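Hydroquinone dioxygenase large subunit (Pseudomonas sp., PDB 4ZXA) forms, with a small subunit, an Fe2+-dependent hydroquinone 1,2-dioxygenase of cupin type, which probably opens the aromatic ring of hydroquinone with oxygen. Local coordinates at residues 224-229 with 245-250; 262-267 with 295-300; 269-274 with 309-314. One frame throughout, in Å; residues are numbered along the deposited sequence.

Interaction 1. Residues 224-229 with 245-250; sequences SRSDVT and PTTEEF. With H8N (4-hydroxybenzonitrile), chain J.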
loop_
_atom_site.group_PDB
_atom_site.type_symbol
_atom_site.label_atom_id
_atom_site.label_comp_id
_atom_site.label_asym_id
_atom_site.label_seq_id
_atom_site.Cartn_x
_atom_site.Cartn_y
_atom_site.Cartn_z
ATOM N N SER E 224 -22.147 12.259 12.116
ATOM C CA SER E 224 -21.143 12.244 13.183
ATOM C C SER E 224 -21.163 10.908 13.907
ATOM O O SER E 224 -20.199 10.538 14.583
ATOM C CB SER E 224 -21.348 13.403 14.176
ATOM O OG SER E 224 -22.443 13.179 15.060
ATOM N N ARG E 225 -22.275 10.194 13.772
ATOM C CA ARG E 225 -22.444 8.942 14.484
ATOM C C ARG E 225 -22.268 7.733 13.570
ATOM O O ARG E 225 -22.582 6.613 13.950
ATOM C CB ARG E 225 -23.786 8.925 15.222
ATOM C CG ARG E 225 -23.872 10.015 16.303
ATOM C CD ARG E 225 -25.267 10.151 16.921
ATOM N NE ARG E 225 -25.281 11.175 17.963
ATOM C CZ ARG E 225 -25.555 10.957 19.248
ATOM N NH1 ARG E 225 -25.868 9.745 19.687
ATOM N NH2 ARG E 225 -25.531 11.970 20.102
ATOM N N SER E 226 -21.735 7.966 12.375
ATOM C CA SER E 226 -21.426 6.878 11.451
ATOM C C SER E 226 -20.284 6.009 11.960
ATOM O O SER E 226 -19.237 6.520 12.333
ATOM C CB SER E 226 -21.066 7.430 10.072
ATOM O OG SER E 226 -20.593 6.393 9.223
ATOM N N ASP E 227 -20.481 4.696 11.942
ATOM C CA ASP E 227 -19.507 3.749 12.498
ATOM C C ASP E 227 -18.689 3.043 11.423
ATOM O O ASP E 227 -17.960 2.093 11.723
ATOM C CB ASP E 227 -20.218 2.691 13.349
ATOM C CG ASP E 227 -21.273 1.923 12.560
ATOM O OD1 ASP E 227 -22.093 2.568 11.851
ATOM O OD2 ASP E 227 -21.281 0.674 12.637
ATOM N N VAL E 228 -18.813 3.499 10.178
ATOM C CA VAL E 228 -18.081 2.904 9.053
ATOM C C VAL E 228 -17.521 3.999 8.166
ATOM O O VAL E 228 -18.010 5.125 8.178
ATOM C CB VAL E 228 -18.983 1.992 8.183
ATOM C CG1 VAL E 228 -19.587 0.882 9.020
ATOM C CG2 VAL E 228 -20.085 2.809 7.509
ATOM N N THR E 229 -16.497 3.672 7.391
ATOM C CA THR E 229 -15.920 4.633 6.457
ATOM C C THR E 229 -16.094 4.215 4.996
ATOM O O THR E 229 -16.272 3.043 4.690
ATOM C CB THR E 229 -14.432 4.846 6.725
ATOM O OG1 THR E 229 -13.736 3.615 6.489
ATOM C CG2 THR E 229 -14.220 5.282 8.145
ATOM N N PRO E 245 -24.797 10.192 1.648
ATOM C CA PRO E 245 -23.647 10.736 2.381
ATOM C C PRO E 245 -22.855 9.611 3.008
ATOM O O PRO E 245 -23.391 8.516 3.191
ATOM C CB PRO E 245 -24.292 11.560 3.500
ATOM C CG PRO E 245 -25.770 11.629 3.154
ATOM C CD PRO E 245 -26.066 10.428 2.348
ATOM N N THR E 246 -21.603 9.886 3.352
ATOM C CA THR E 246 -20.734 8.902 3.985
ATOM C C THR E 246 -19.566 9.644 4.640
ATOM O O THR E 246 -19.230 10.751 4.230
ATOM C CB THR E 246 -20.209 7.886 2.949
ATOM O OG1 THR E 246 -19.250 7.019 3.554
ATOM C CG2 THR E 246 -19.555 8.600 1.780
ATOM N N THR E 247 -18.976 9.046 5.672
ATOM C CA THR E 247 -17.862 9.649 6.378
ATOM C C THR E 247 -16.572 8.960 5.959
ATOM O O THR E 247 -16.450 7.747 6.067
ATOM C CB THR E 247 -18.067 9.582 7.906
ATOM O OG1 THR E 247 -18.056 8.218 8.337
ATOM C CG2 THR E 247 -19.416 10.210 8.275
ATOM N N GLU E 248 -15.616 9.744 5.473
ATOM C CA GLU E 248 -14.411 9.213 4.859
ATOM C C GLU E 248 -13.171 9.495 5.697
ATOM O O GLU E 248 -12.924 10.625 6.127
ATOM C CB GLU E 248 -14.222 9.798 3.449
ATOM C CG GLU E 248 -15.507 10.136 2.717
ATOM C CD GLU E 248 -16.315 8.917 2.285
ATOM O OE1 GLU E 248 -16.531 7.994 3.105
ATOM O OE2 GLU E 248 -16.750 8.893 1.110
ATOM N N GLU E 249 -12.398 8.448 5.947
ATOM C CA GLU E 249 -11.143 8.570 6.671
ATOM C C GLU E 249 -10.074 7.740 5.973
ATOM O O GLU E 249 -10.371 6.703 5.392
ATOM C CB GLU E 249 -11.303 8.137 8.127
ATOM C CG GLU E 249 -10.182 8.613 9.026
ATOM C CD GLU E 249 -10.437 8.336 10.486
ATOM O OE1 GLU E 249 -11.604 8.136 10.866
ATOM O OE2 GLU E 249 -9.466 8.318 11.259
ATOM N N PHE E 250 -8.826 8.189 6.054
ATOM C CA PHE E 250 -7.725 7.505 5.392
ATOM C C PHE E 250 -7.893 7.438 3.874
ATOM O O PHE E 250 -8.099 8.454 3.219
ATOM C CB PHE E 250 -7.558 6.097 5.969
ATOM C CG PHE E 250 -6.234 5.467 5.660
ATOM C CD1 PHE E 250 -5.066 6.194 5.765
ATOM C CD2 PHE E 250 -6.158 4.144 5.263
ATOM C CE1 PHE E 250 -3.848 5.616 5.482
ATOM C CE2 PHE E 250 -4.943 3.565 4.979
ATOM C CZ PHE E 250 -3.789 4.300 5.089
HETATM N NAA H8N J . -16.475 6.076 -6.547
HETATM C CAC H8N J . -16.637 6.151 -5.418
HETATM C CAI H8N J . -16.847 6.293 -3.946
HETATM C CAF H8N J . -16.653 7.542 -3.371
HETATM C CAD H8N J . -16.835 7.714 -2.002
HETATM C CAH H8N J . -17.211 6.613 -1.250
HETATM O OAB H8N J . -17.381 6.766 0.100
HETATM C CAE H8N J . -17.405 5.361 -1.823
HETATM C CAG H8N J . -17.224 5.200 -3.188
HETATM O O HOH W 1 -19.376 5.978 6.169
HETATM O O HOH W 2 -10.783 4.019 6.352
#
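The wall of the cupin pocket behind the phenol end of 4-hydroxybenzonitrile is backed here by a loop, with S226 and T229 lying on T247 and E249 of strand 241-249. The T229 CA-H points at T247 O, with CA and O 3.2 Å apart, and the T229 methyl CG2 crosses the CB of E249 at a slant. Alongside, S226 CB packs against T247 CG2 at 3.7 Å. S226 OG, turned away from its backbone N (chi1 172°), reaches forward within the loop and donates to V228 O at 3.1 Å, in the carbonyl plane and on a lone pair (C=O...donor angle 136°). Water 1 gives the same V228 O a second bond of 2.6 Å and accepts T247 N, tying loop to strand; water 2 links T229 OG1 and E249 O, donating to the latter. T246 and E248 are pocket residues. T246 OG1 donates to E248 OE1 at 2.9 Å from 42° above the carboxylate plane and itself takes the N-H of N231, so it probably helps to place that carboxylate. Ligand OAB donates to E248 OE2 at a modelled 2.4 Å, a length to be treated as doubtful because OE2 is crowded by a neighbour. E249 turns its charge to R192 and R310, and to Y44 of the second copy of this subunit. The loop follows helix 219-224, whose L223 touches T247, while strand 310-318 runs beside 241-249 in the sheet.

Interaction 2. Residues 262-267 with 295-300; sequences EWFIQM and CAMPAD. With CD (cadmium ion), chain I; H8N (4-hydroxybenzonitrile), chain J.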
loop_
_atom_site.group_PDB
_atom_site.type_symbol
_atom_site.label_atom_id
_atom_site.label_comp_id
_atom_site.label_asym_id
_atom_site.label_seq_id
_atom_site.Cartn_x
_atom_site.Cartn_y
_atom_site.Cartn_z
ATOM N N GLU E 262 -20.426 10.685 -11.774
ATOM C CA GLU E 262 -20.748 10.770 -10.351
ATOM C C GLU E 262 -20.655 12.209 -9.884
ATOM O O GLU E 262 -19.869 12.983 -10.444
ATOM C CB GLU E 262 -19.769 9.951 -9.525
ATOM C CG GLU E 262 -19.852 8.477 -9.761
ATOM C CD GLU E 262 -18.605 7.753 -9.305
ATOM O OE1 GLU E 262 -17.561 8.428 -9.144
ATOM O OE2 GLU E 262 -18.673 6.523 -9.103
ATOM N N TRP E 263 -21.436 12.558 -8.856
ATOM C CA TRP E 263 -21.352 13.882 -8.242
ATOM C C TRP E 263 -20.949 13.809 -6.768
ATOM O O TRP E 263 -21.532 13.066 -5.976
ATOM C CB TRP E 263 -22.663 14.648 -8.403
ATOM C CG TRP E 263 -22.965 15.014 -9.829
ATOM C CD1 TRP E 263 -23.560 14.221 -10.772
ATOM C CD2 TRP E 263 -22.696 16.269 -10.475
ATOM N NE1 TRP E 263 -23.679 14.906 -11.967
ATOM C CE2 TRP E 263 -23.153 16.162 -11.809
ATOM C CE3 TRP E 263 -22.130 17.478 -10.058
ATOM C CZ2 TRP E 263 -23.050 17.212 -12.718
ATOM C CZ3 TRP E 263 -22.023 18.509 -10.960
ATOM C CH2 TRP E 263 -22.485 18.375 -12.272
ATOM N N PHE E 264 -19.930 14.585 -6.415
ATOM C CA PHE E 264 -19.458 14.687 -5.043
ATOM C C PHE E 264 -19.706 16.115 -4.516
ATOM O O PHE E 264 -19.301 17.088 -5.155
ATOM C CB PHE E 264 -17.954 14.390 -4.989
ATOM C CG PHE E 264 -17.578 12.963 -5.309
ATOM C CD1 PHE E 264 -18.523 11.949 -5.310
ATOM C CD2 PHE E 264 -16.255 12.630 -5.583
ATOM C CE1 PHE E 264 -18.163 10.628 -5.600
ATOM C CE2 PHE E 264 -15.886 11.309 -5.867
ATOM C CZ PHE E 264 -16.848 10.308 -5.876
ATOM N N ILE E 265 -20.389 16.250 -3.377
ATOM C CA ILE E 265 -20.469 17.537 -2.668
ATOM C C ILE E 265 -19.783 17.416 -1.317
ATOM O O ILE E 265 -20.299 16.737 -0.419
ATOM C CB ILE E 265 -21.895 17.934 -2.333
ATOM C CG1 ILE E 265 -22.845 17.675 -3.509
ATOM C CG2 ILE E 265 -21.932 19.389 -1.864
ATOM C CD1 ILE E 265 -22.944 18.790 -4.487
ATOM N N GLN E 266 -18.634 18.066 -1.161
ATOM C CA GLN E 266 -17.862 17.934 0.074
ATOM C C GLN E 266 -18.479 18.788 1.196
ATOM O O GLN E 266 -18.563 20.012 1.082
ATOM C CB GLN E 266 -16.384 18.283 -0.174
ATOM C CG GLN E 266 -15.447 17.985 0.990
ATOM C CD GLN E 266 -15.286 16.497 1.231
ATOM O OE1 GLN E 266 -15.286 15.713 0.287
ATOM N NE2 GLN E 266 -15.158 16.096 2.496
ATOM N N MET E 267 -18.918 18.150 2.277
ATOM C CA MET E 267 -19.679 18.882 3.291
ATOM C C MET E 267 -18.833 19.387 4.455
ATOM O O MET E 267 -19.094 20.468 4.991
ATOM C CB MET E 267 -20.884 18.072 3.787
ATOM C CG MET E 267 -21.994 17.984 2.765
ATOM S SD MET E 267 -23.479 17.151 3.361
ATOM C CE MET E 267 -22.788 15.647 4.028
ATOM N N CYS E 295 -18.359 18.641 -7.350
ATOM C CA CYS E 295 -17.547 18.123 -8.436
ATOM C C CYS E 295 -18.252 16.959 -9.127
ATOM O O CYS E 295 -18.860 16.103 -8.475
ATOM C CB CYS E 295 -16.184 17.683 -7.902
ATOM S SG CYS E 295 -15.009 17.096 -9.161
ATOM N N ALA E 296 -18.180 16.961 -10.455
ATOM C CA ALA E 296 -18.634 15.851 -11.277
ATOM C C ALA E 296 -17.429 14.981 -11.628
ATOM O O ALA E 296 -16.450 15.455 -12.201
ATOM C CB ALA E 296 -19.321 16.364 -12.551
ATOM N N MET E 297 -17.489 13.708 -11.265
ATOM C CA MET E 297 -16.476 12.755 -11.704
ATOM C C MET E 297 -16.954 12.053 -12.989
ATOM O O MET E 297 -17.949 11.330 -12.983
ATOM C CB MET E 297 -16.157 11.760 -10.578
ATOM C CG MET E 297 -15.522 12.405 -9.332
ATOM S SD MET E 297 -13.784 12.846 -9.603
ATOM C CE MET E 297 -13.404 13.776 -8.103
ATOM N N PRO E 298 -16.256 12.292 -14.103
ATOM C CA PRO E 298 -16.711 11.824 -15.420
ATOM C C PRO E 298 -16.759 10.304 -15.548
ATOM O O PRO E 298 -16.160 9.558 -14.754
ATOM C CB PRO E 298 -15.665 12.394 -16.390
ATOM C CG PRO E 298 -14.928 13.453 -15.611
ATOM C CD PRO E 298 -14.973 13.011 -14.181
ATOM N N ALA E 299 -17.469 9.851 -16.573
ATOM C CA ALA E 299 -17.713 8.433 -16.759
ATOM C C ALA E 299 -16.502 7.697 -17.336
ATOM O O ALA E 299 -16.520 6.467 -17.435
ATOM C CB ALA E 299 -18.913 8.242 -17.649
ATOM N N ASP E 300 -15.458 8.435 -17.718
ATOM C CA ASP E 300 -14.323 7.822 -18.420
ATOM C C ASP E 300 -13.005 7.882 -17.648
ATOM O O ASP E 300 -11.926 7.765 -18.229
ATOM C CB ASP E 300 -14.147 8.438 -19.821
ATOM C CG ASP E 300 -13.894 9.946 -19.781
ATOM O OD1 ASP E 300 -14.125 10.581 -18.719
ATOM O OD2 ASP E 300 -13.471 10.498 -20.823
HETATM CD CD CD I . -16.206 6.466 -8.837
HETATM N NAA H8N J . -16.475 6.076 -6.547
HETATM C CAC H8N J . -16.637 6.151 -5.418
HETATM C CAI H8N J . -16.847 6.293 -3.946
HETATM C CAF H8N J . -16.653 7.542 -3.371
HETATM C CAD H8N J . -16.835 7.714 -2.002
HETATM C CAH H8N J . -17.211 6.613 -1.250
HETATM O OAB H8N J . -17.381 6.766 0.100
HETATM C CAE H8N J . -17.405 5.361 -1.823
HETATM C CAG H8N J . -17.224 5.200 -3.188
#
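E262, W263 and F264 pair with M297, A296 and C295 as antiparallel strands at the margin of the metal site. Four backbone hydrogen bonds hold them. E262 and M297 form one hydrogen-bonded pair, E262 N to M297 O at 2.8 Å and M297 N to E262 O at 2.6 Å, the latter donor tilted 22° from the carbonyl plane. F264 and C295 form the next, with F264 N reaching C295 O at 2.8 Å in a nearly straight bond (172° at the hydrogen) and C295 N answering to F264 O. Between them W263 and A296 make a non-hydrogen-bonded pair.

Aromatic contacts divide between the two faces of the sheet. On the W263 face, A296 CB sits over the six-membered ring, 3.6 Å from its centroid and 4° off the normal, a CH-pi contact. On the F264 face, the bent M297 chain crosses the phenyl ring at about a right angle; CG is 3.7 Å from F264 CE2, and the sulfur approaches obliquely, a Met-aromatic contact. F264 CZ also touches CAF of 4-hydroxybenzonitrile, so the ring lies between methionine and ligand.

Metal bonding belongs to E262 on that same face. Its carboxylate chelates cadmium through OE1 at 2.4 Å and OE2 at 2.5 Å, and the nitrile NAA of the ligand binds the ion at 2.3 Å. H256, N258 and H303 complete the site, where Fe2+ is probably bound in the active enzyme.

Strand 310-318 flanks 262-266 across from 293-297, strand 283-290 packs M289 on F264 and C295, and the small subunit makes backbone hydrogen bonds with A296.

Interaction 3. Residues 269-274 with 309-314; sequences DEIVWD and KRSMLM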
loop_
_atom_site.group_PDB
_atom_site.type_symbol
_atom_site.label_atom_id
_atom_site.label_comp_id
_atom_site.label_asym_id
_atom_site.label_seq_id
_atom_site.Cartn_x
_atom_site.Cartn_y
_atom_site.Cartn_z
ATOM N N ASP E 269 -14.525 19.474 6.046
ATOM C CA ASP E 269 -13.109 19.186 5.911
ATOM C C ASP E 269 -12.658 19.129 4.451
ATOM O O ASP E 269 -13.051 19.987 3.655
ATOM C CB ASP E 269 -12.768 17.919 6.692
ATOM C CG ASP E 269 -13.094 18.071 8.174
ATOM O OD1 ASP E 269 -12.371 18.836 8.854
ATOM O OD2 ASP E 269 -14.084 17.468 8.660
ATOM N N GLU E 270 -11.829 18.144 4.103
ATOM C CA GLU E 270 -11.345 18.029 2.734
ATOM C C GLU E 270 -10.942 16.616 2.361
ATOM O O GLU E 270 -10.531 15.833 3.214
ATOM C CB GLU E 270 -10.184 19.003 2.463
ATOM C CG GLU E 270 -8.875 18.686 3.199
ATOM C CD GLU E 270 -7.707 19.596 2.783
ATOM O OE1 GLU E 270 -7.933 20.604 2.078
ATOM O OE2 GLU E 270 -6.549 19.306 3.164
ATOM N N ILE E 271 -11.064 16.316 1.070
ATOM C CA ILE E 271 -10.645 15.050 0.484
ATOM C C ILE E 271 -9.822 15.315 -0.780
ATOM O O ILE E 271 -10.118 16.243 -1.553
ATOM C CB ILE E 271 -11.873 14.161 0.109
ATOM C CG1 ILE E 271 -12.693 13.795 1.358
ATOM C CG2 ILE E 271 -11.427 12.901 -0.637
ATOM C CD1 ILE E 271 -13.934 12.970 1.074
ATOM N N VAL E 272 -8.791 14.507 -1.003
ATOM C CA VAL E 272 -8.031 14.620 -2.243
ATOM C C VAL E 272 -8.262 13.434 -3.192
ATOM O O VAL E 272 -8.126 12.260 -2.809
ATOM C CB VAL E 272 -6.527 14.788 -1.984
ATOM C CG1 VAL E 272 -5.750 14.766 -3.314
ATOM C CG2 VAL E 272 -6.271 16.061 -1.230
ATOM N N TRP E 273 -8.593 13.751 -4.440
ATOM C CA TRP E 273 -8.815 12.723 -5.445
ATOM C C TRP E 273 -7.729 12.665 -6.524
ATOM O O TRP E 273 -7.469 13.656 -7.201
ATOM C CB TRP E 273 -10.193 12.894 -6.083
ATOM C CG TRP E 273 -11.310 12.632 -5.131
ATOM C CD1 TRP E 273 -11.924 13.547 -4.328
ATOM C CD2 TRP E 273 -11.946 11.373 -4.863
ATOM N NE1 TRP E 273 -12.908 12.945 -3.593
ATOM C CE2 TRP E 273 -12.944 11.609 -3.898
ATOM C CE3 TRP E 273 -11.779 10.075 -5.356
ATOM C CZ2 TRP E 273 -13.768 10.593 -3.407
ATOM C CZ3 TRP E 273 -12.598 9.062 -4.868
ATOM C CH2 TRP E 273 -13.571 9.324 -3.901
ATOM N N ASP E 274 -7.086 11.505 -6.660
ATOM C CA ASP E 274 -6.248 11.213 -7.819
ATOM C C ASP E 274 -7.168 10.821 -8.955
ATOM O O ASP E 274 -7.951 9.877 -8.819
ATOM C CB ASP E 274 -5.333 10.020 -7.542
ATOM C CG ASP E 274 -3.887 10.419 -7.330
ATOM O OD1 ASP E 274 -3.624 11.561 -6.877
ATOM O OD2 ASP E 274 -3.005 9.579 -7.607
ATOM N N LYS E 309 -8.507 13.640 7.806
ATOM C CA LYS E 309 -9.466 13.627 8.897
ATOM C C LYS E 309 -10.799 13.066 8.419
ATOM O O LYS E 309 -11.246 13.388 7.325
ATOM C CB LYS E 309 -9.695 15.038 9.466
ATOM C CG LYS E 309 -10.861 15.082 10.448
ATOM C CD LYS E 309 -11.047 16.449 11.083
ATOM C CE LYS E 309 -12.256 16.503 12.037
ATOM N NZ LYS E 309 -13.571 16.404 11.335
ATOM N N ARG E 310 -11.432 12.234 9.240
ATOM C CA ARG E 310 -12.797 11.805 8.972
ATOM C C ARG E 310 -13.628 13.011 8.544
ATOM O O ARG E 310 -13.805 13.952 9.327
ATOM C CB ARG E 310 -13.411 11.164 10.215
ATOM C CG ARG E 310 -14.393 10.022 9.941
ATOM C CD ARG E 310 -15.007 9.547 11.252
ATOM N NE ARG E 310 -15.857 8.369 11.148
ATOM C CZ ARG E 310 -15.393 7.123 11.077
ATOM N NH1 ARG E 310 -14.081 6.892 11.067
ATOM N NH2 ARG E 310 -16.243 6.106 11.004
ATOM N N SER E 311 -14.145 12.968 7.313
ATOM C CA SER E 311 -14.886 14.080 6.732
ATOM C C SER E 311 -16.261 13.673 6.197
ATOM O O SER E 311 -16.502 12.512 5.874
ATOM C CB SER E 311 -14.083 14.718 5.602
ATOM O OG SER E 311 -13.807 13.772 4.586
ATOM N N MET E 312 -17.151 14.653 6.080
ATOM C CA MET E 312 -18.501 14.373 5.637
ATOM C C MET E 312 -18.583 14.615 4.149
ATOM O O MET E 312 -18.367 15.738 3.685
ATOM C CB MET E 312 -19.488 15.257 6.380
ATOM C CG MET E 312 -19.369 15.142 7.890
ATOM S SD MET E 312 -20.712 16.040 8.686
ATOM C CE MET E 312 -20.475 15.546 10.401
ATOM N N LEU E 313 -18.860 13.555 3.397
ATOM C CA LEU E 313 -18.963 13.661 1.944
ATOM C C LEU E 313 -20.353 13.258 1.484
ATOM O O LEU E 313 -20.888 12.229 1.892
ATOM C CB LEU E 313 -17.918 12.789 1.236
ATOM C CG LEU E 313 -18.098 12.622 -0.286
ATOM C CD1 LEU E 313 -17.896 13.944 -1.017
ATOM C CD2 LEU E 313 -17.144 11.600 -0.840
ATOM N N MET E 314 -20.943 14.076 0.629
ATOM C CA MET E 314 -22.211 13.701 0.040
ATOM C C MET E 314 -21.987 13.120 -1.352
ATOM O O MET E 314 -21.486 13.817 -2.241
ATOM C CB MET E 314 -23.142 14.903 -0.036
ATOM C CG MET E 314 -24.394 14.626 -0.856
ATOM S SD MET E 314 -25.519 13.524 0.007
ATOM C CE MET E 314 -26.163 14.594 1.291
HETATM O O HOH W 3 -10.117 15.552 5.936
#
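L313 CD2 stands at the edge of the W273 indole, near its plane and 4.4 Å from CZ2; the rings of F264 and H303 also meet this indole, and it touches the bound 4-hydroxybenzonitrile. The other flat group, the D269 carboxylate, is met from above, K309 NZ lying 37° out of its plane and 2.9 Å from OD2 in a salt bridge. K309 is extended until its last torsion (chi4 -69°) folds NZ back, where it also donates to R310 O at 3.2 Å. T12 OG1 of the small subunit binds the same ammonium, and V13 N of that subunit holds D269 OD1. An alanine in place of K309 is likely to leave D269 OD2 without its opposite charge and T12 without its donor, weakening this link to the small subunit. D269 CB also touches S311 CB at 3.6 Å, and I271 CD1 meets L313 CD2 at 4.0 Å with the chains at about a right angle. Water 3 donates to both E270 O and K309 O. The segments 270-274 and 310-314 run at 76° to each other; strand 270-277 lies between 283-290 and 301-307, whereas 310-318 lies in the facing sheet between 241-249 and 262-266.

In the fold
From the N terminus, interaction 1 comes first, closing a short loop from helix 219-224 through strand 236-238 back to strand 241-249 before the others begin. Interactions 2 and 3 then alternate along the chain: 262-267, 269-274, 295-300, 309-314. Interaction 2 pairs neighbouring strands in the five-strand sheet, while interaction 3 spans that sheet and the eight-strand one. Strand 310-318 is shared ground: L313 O bonds T246 N, R310 bridges to E249, and M312 O and M314 O take the N-H groups of M267 and I265. Interactions 1 and 2 do not touch but meet opposite ends of the ligand, and W273 packs on F264 beside it.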